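Putative alpha/beta hydrolase (Desulfitobacterium hafniense, PDB 4RPC) is of unknown specific function but is probably an alpha/beta-fold hydrolase acting on a substrate not yet identified. Local coordinates at residues A102-M105 and A106-E110; M158-A161 and A162-V166. All blocks are in the same frame, centred on the assembly; numbering follows the deposited sequence.

Contact 1 (A102-M105 and A106-E110)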
# COMPACT_ATOMS: atom_id res chain seq x y z
N ALA A 102 -4.23 -4.51 -2.82
CA ALA A 102 -5.07 -5.20 -1.83
C ALA A 102 -6.53 -5.24 -2.30
O ALA A 102 -7.14 -6.28 -2.28
CB ALA A 102 -4.99 -4.48 -0.50
N VAL A 103 -7.06 -4.10 -2.76
CA VAL A 103 -8.44 -4.03 -3.20
C VAL A 103 -8.64 -4.95 -4.35
O VAL A 103 -9.59 -5.72 -4.40
CB VAL A 103 -8.83 -2.58 -3.56
CG1 VAL A 103 -10.23 -2.53 -4.17
CG2 VAL A 103 -8.81 -1.73 -2.32
N GLU A 104 -7.74 -4.89 -5.31
CA GLU A 104 -7.83 -5.77 -6.48
C GLU A 104 -7.83 -7.24 -6.09
O GLU A 104 -8.50 -8.09 -6.73
CB GLU A 104 -6.68 -5.51 -7.43
CG GLU A 104 -6.63 -6.34 -8.67
CD GLU A 104 -7.73 -6.03 -9.63
OE1 GLU A 104 -8.34 -4.94 -9.55
OE2 GLU A 104 -7.99 -6.91 -10.47
N MSE A 105 -7.03 -7.59 -5.10
CA MSE A 105 -7.10 -8.97 -4.60
C MSE A 105 -8.45 -9.32 -4.01
O MSE A 105 -8.92 -10.42 -4.19
CB MSE A 105 -5.97 -9.23 -3.61
CG MSE A 105 -4.74 -9.47 -4.50
SE MSE A 105 -3.30 -9.71 -3.24
CE MSE A 105 -3.77 -11.63 -3.03
N ALA A 106 -9.12 -8.36 -3.36
CA ALA A 106 -10.44 -8.62 -2.77
C ALA A 106 -11.51 -8.80 -3.82
O ALA A 106 -12.50 -9.46 -3.57
CB ALA A 106 -10.85 -7.50 -1.81
N ILE A 107 -11.33 -8.19 -4.97
CA ILE A 107 -12.28 -8.24 -6.06
C ILE A 107 -12.14 -9.49 -6.93
O ILE A 107 -13.13 -10.03 -7.38
CB ILE A 107 -12.07 -7.00 -6.95
CG1 ILE A 107 -12.49 -5.74 -6.22
CG2 ILE A 107 -12.75 -7.19 -8.31
CD1 ILE A 107 -12.14 -4.50 -7.03
N ARG A 108 -10.91 -9.90 -7.24
CA ARG A 108 -10.69 -11.06 -8.09
C ARG A 108 -11.35 -12.31 -7.52
O ARG A 108 -11.96 -13.10 -8.25
CB ARG A 108 -9.22 -11.34 -8.23
CG ARG A 108 -8.47 -10.41 -9.17
CD ARG A 108 -6.98 -10.72 -9.10
NE ARG A 108 -6.67 -12.14 -8.80
CZ ARG A 108 -6.60 -13.13 -9.69
NH1 ARG A 108 -6.82 -12.91 -10.99
NH2 ARG A 108 -6.31 -14.37 -9.28
N GLY A 109 -11.19 -12.53 -6.22
CA GLY A 109 -11.92 -13.60 -5.55
C GLY A 109 -11.28 -14.97 -5.63
O GLY A 109 -11.85 -15.93 -5.10
N GLU A 110 -10.12 -15.09 -6.26
CA GLU A 110 -9.39 -16.35 -6.25
C GLU A 110 -9.22 -16.72 -4.77
O GLU A 110 -9.64 -17.76 -4.31
CB GLU A 110 -8.04 -16.19 -6.94
CG GLU A 110 -7.40 -17.52 -7.38
CD GLU A 110 -5.86 -17.49 -7.40
OE1 GLU A 110 -5.27 -16.40 -7.64
OE2 GLU A 110 -5.24 -18.56 -7.17

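Contact 2 (M158-A161 and A162-V166)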
# COMPACT_ATOMS: atom_id res chain seq x y z
N MSE A 158 0.05 15.94 0.34
CA MSE A 158 0.37 14.72 1.07
C MSE A 158 0.50 14.97 2.57
O MSE A 158 0.64 14.02 3.33
CB MSE A 158 1.64 14.11 0.51
CG MSE A 158 1.49 13.68 -0.93
SE MSE A 158 3.19 12.81 -1.46
CE MSE A 158 2.71 11.01 -0.93
N GLY A 159 0.49 16.23 3.04
CA GLY A 159 0.36 16.51 4.50
C GLY A 159 1.66 16.89 5.16
O GLY A 159 1.84 16.73 6.38
N PHE A 160 2.54 17.48 4.35
CA PHE A 160 3.88 17.82 4.80
C PHE A 160 4.23 19.28 4.63
O PHE A 160 5.37 19.63 4.33
CB PHE A 160 4.90 16.94 4.05
CG PHE A 160 4.72 15.48 4.30
CD1 PHE A 160 4.92 14.95 5.58
CD2 PHE A 160 4.36 14.62 3.26
CE1 PHE A 160 4.76 13.59 5.82
CE2 PHE A 160 4.19 13.27 3.49
CZ PHE A 160 4.38 12.75 4.78
N ALA A 161 3.23 20.14 4.81
CA ALA A 161 3.47 21.61 4.87
C ALA A 161 4.50 22.00 5.96
O ALA A 161 5.14 23.02 5.84
CB ALA A 161 2.17 22.35 5.11
N ALA A 162 4.69 21.18 6.98
CA ALA A 162 5.74 21.47 7.97
C ALA A 162 7.15 21.16 7.46
O ALA A 162 8.14 21.32 8.19
CB ALA A 162 5.48 20.70 9.26
N ASN A 163 7.28 20.71 6.21
CA ASN A 163 8.58 20.34 5.71
C ASN A 163 9.17 19.15 6.42
O ASN A 163 10.37 18.98 6.46
CB ASN A 163 9.56 21.52 5.81
CG ASN A 163 9.90 22.07 4.48
OD1 ASN A 163 9.14 21.92 3.52
ND2 ASN A 163 11.07 22.69 4.39
N ASN A 164 8.32 18.30 6.93
CA ASN A 164 8.77 17.06 7.51
C ASN A 164 8.76 15.91 6.48
O ASN A 164 8.96 14.76 6.85
CB ASN A 164 7.90 16.74 8.74
CG ASN A 164 6.40 16.70 8.42
OD1 ASN A 164 5.90 17.44 7.54
ND2 ASN A 164 5.67 15.82 9.11
N ASP A 165 8.55 16.20 5.19
CA ASP A 165 8.44 15.14 4.15
C ASP A 165 9.70 14.30 3.98
O ASP A 165 9.63 13.09 3.81
CB ASP A 165 8.02 15.75 2.80
CG ASP A 165 8.86 16.96 2.42
OD1 ASP A 165 9.11 17.87 3.25
OD2 ASP A 165 9.29 16.97 1.28
N VAL A 166 10.86 14.96 4.04
CA VAL A 166 12.12 14.23 4.02
C VAL A 166 12.28 13.32 5.26
O VAL A 166 12.57 12.13 5.14
CB VAL A 166 13.31 15.19 3.91
CG1 VAL A 166 14.61 14.47 4.12
CG2 VAL A 166 13.33 15.83 2.54
O HOH W 1 2.79 15.69 8.87
O HOH W 2 3.23 18.79 7.92

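Contact 1 (A102-M105 and A106-E110)
Val-103 and Ile-107, one helical turn apart, meet through their branches. CG1 of Val-103 lies 4.0 Å from CD1 of Ile-107, a van der Waals contact between two terminal methyls. It depends on the valine holding CG1 anti to the backbone N (chi1 174°), where it extends toward the following turn. The isoleucine branch also leans on the backbone, with CG1 of Ile-107 3.4 Å from O of Val-103. Leu-194 touches both side chains.

Beneath these side chains run the main-chain bonds of the helix. N of Ala-106 donates to O of Ala-102 at 3.1 Å, N of Ile-107 to O of Val-103 at the same length, and N of Arg-108 to O of Glu-104, the straightest of the three at 162°. This is the end of helix 97-108, the connection in the beta-alpha-beta unit between strands 88-95 and 112-119. In the alpha/beta hydrolase fold this helix follows the probable nucleophile elbow. Ala-102 and Ala-106 rest on strand 112-119, while Met-105, a selenomethionine, packs on Leu-77 and Leu-81 of helix 70-83. Gly-109, with phi at 85°, takes the chain out of the helix.

The charged side chains divide their partners. Side chain to side chain, Glu-104 and Arg-108 meet where the carboxylate passes the aliphatic part of the arginine, OE2 of Glu-104 standing 3.8 Å from CG of Arg-108. OE2 of Glu-104 and NE of Arg-108 remain 5.6 Å apart, too far for a salt bridge. OE1 of Glu-104 is instead hydrogen-bonded to the hydroxyl of Tyr-192. Arg-108 bends at chi3 and carries its guanidinium to Glu-110, whose carboxylate carbon lies at the edge of the group and in its plane. The salt bridge from NH2 of Arg-108 to OE1 of Glu-110 measures 2.8 Å, but the hydrogen bond within it is weak, and Glu-110 is poorly ordered.

Contact 2 (M158-A161 and A162-V166)
A type I beta turn from Phe-160 to Asn-163 links helices 154-157 and 165-169 in the helical region inserted between strands 112-119 and 204-210, where many alpha/beta hydrolases carry their lid. N of Asn-163 closes it on O of Phe-160 at 2.9 Å, approaching from above the carbonyl plane.

The ring of Phe-160 lies under the start of the next helix. CA of Asp-165 sits over one face, 4.0 Å from the centroid, in a CH-pi contact offset toward the rim. Asn-164 comes to the edge instead: OD1 of Asn-164 is 3.3 Å from CD1 of Phe-160, with ring and amide planes 65° apart. Asn-164 reaches there with CG between its backbone N and carbonyl carbon (chi1 56°).

Two waters lie beside O of Gly-159. One bridges O of Gly-159 and ND2 of Asn-164, 2.9 Å from each; the second accepts from N of Ala-162 at 3.0 Å.

Although Asn-164 occupies the N-cap position, its side chain makes no capping bond. Its amide lies at the ring edge and binds water instead, while the Asp-165 carboxylate is held by Leu-150 N and His-149 ND1, which fastens the first turn of the helix to the loop before helix 154-157.

How the contacts relate
Along the chain the two contacts come in series, neither nesting nor crossing. Contact 1 arrives first, on the last turns of helix 97-108, and belongs to the central alpha/beta framework: it leads directly toward strand 112-119. The chain then leaves the sheet for helices 130-145 and 154-157, and contact 2 turns it back into helix 165-169 before helix 179-191 returns it toward strand 204-210. Contact 1 closes no loop, being successive turns of one helix and its exit; contact 2 closes a four-residue turn between helices. Contact 1 and contact 2 lie on opposite sides of the chain's centre and do not touch, the nearest atoms of contact 1 and contact 2 being about 17 Å apart.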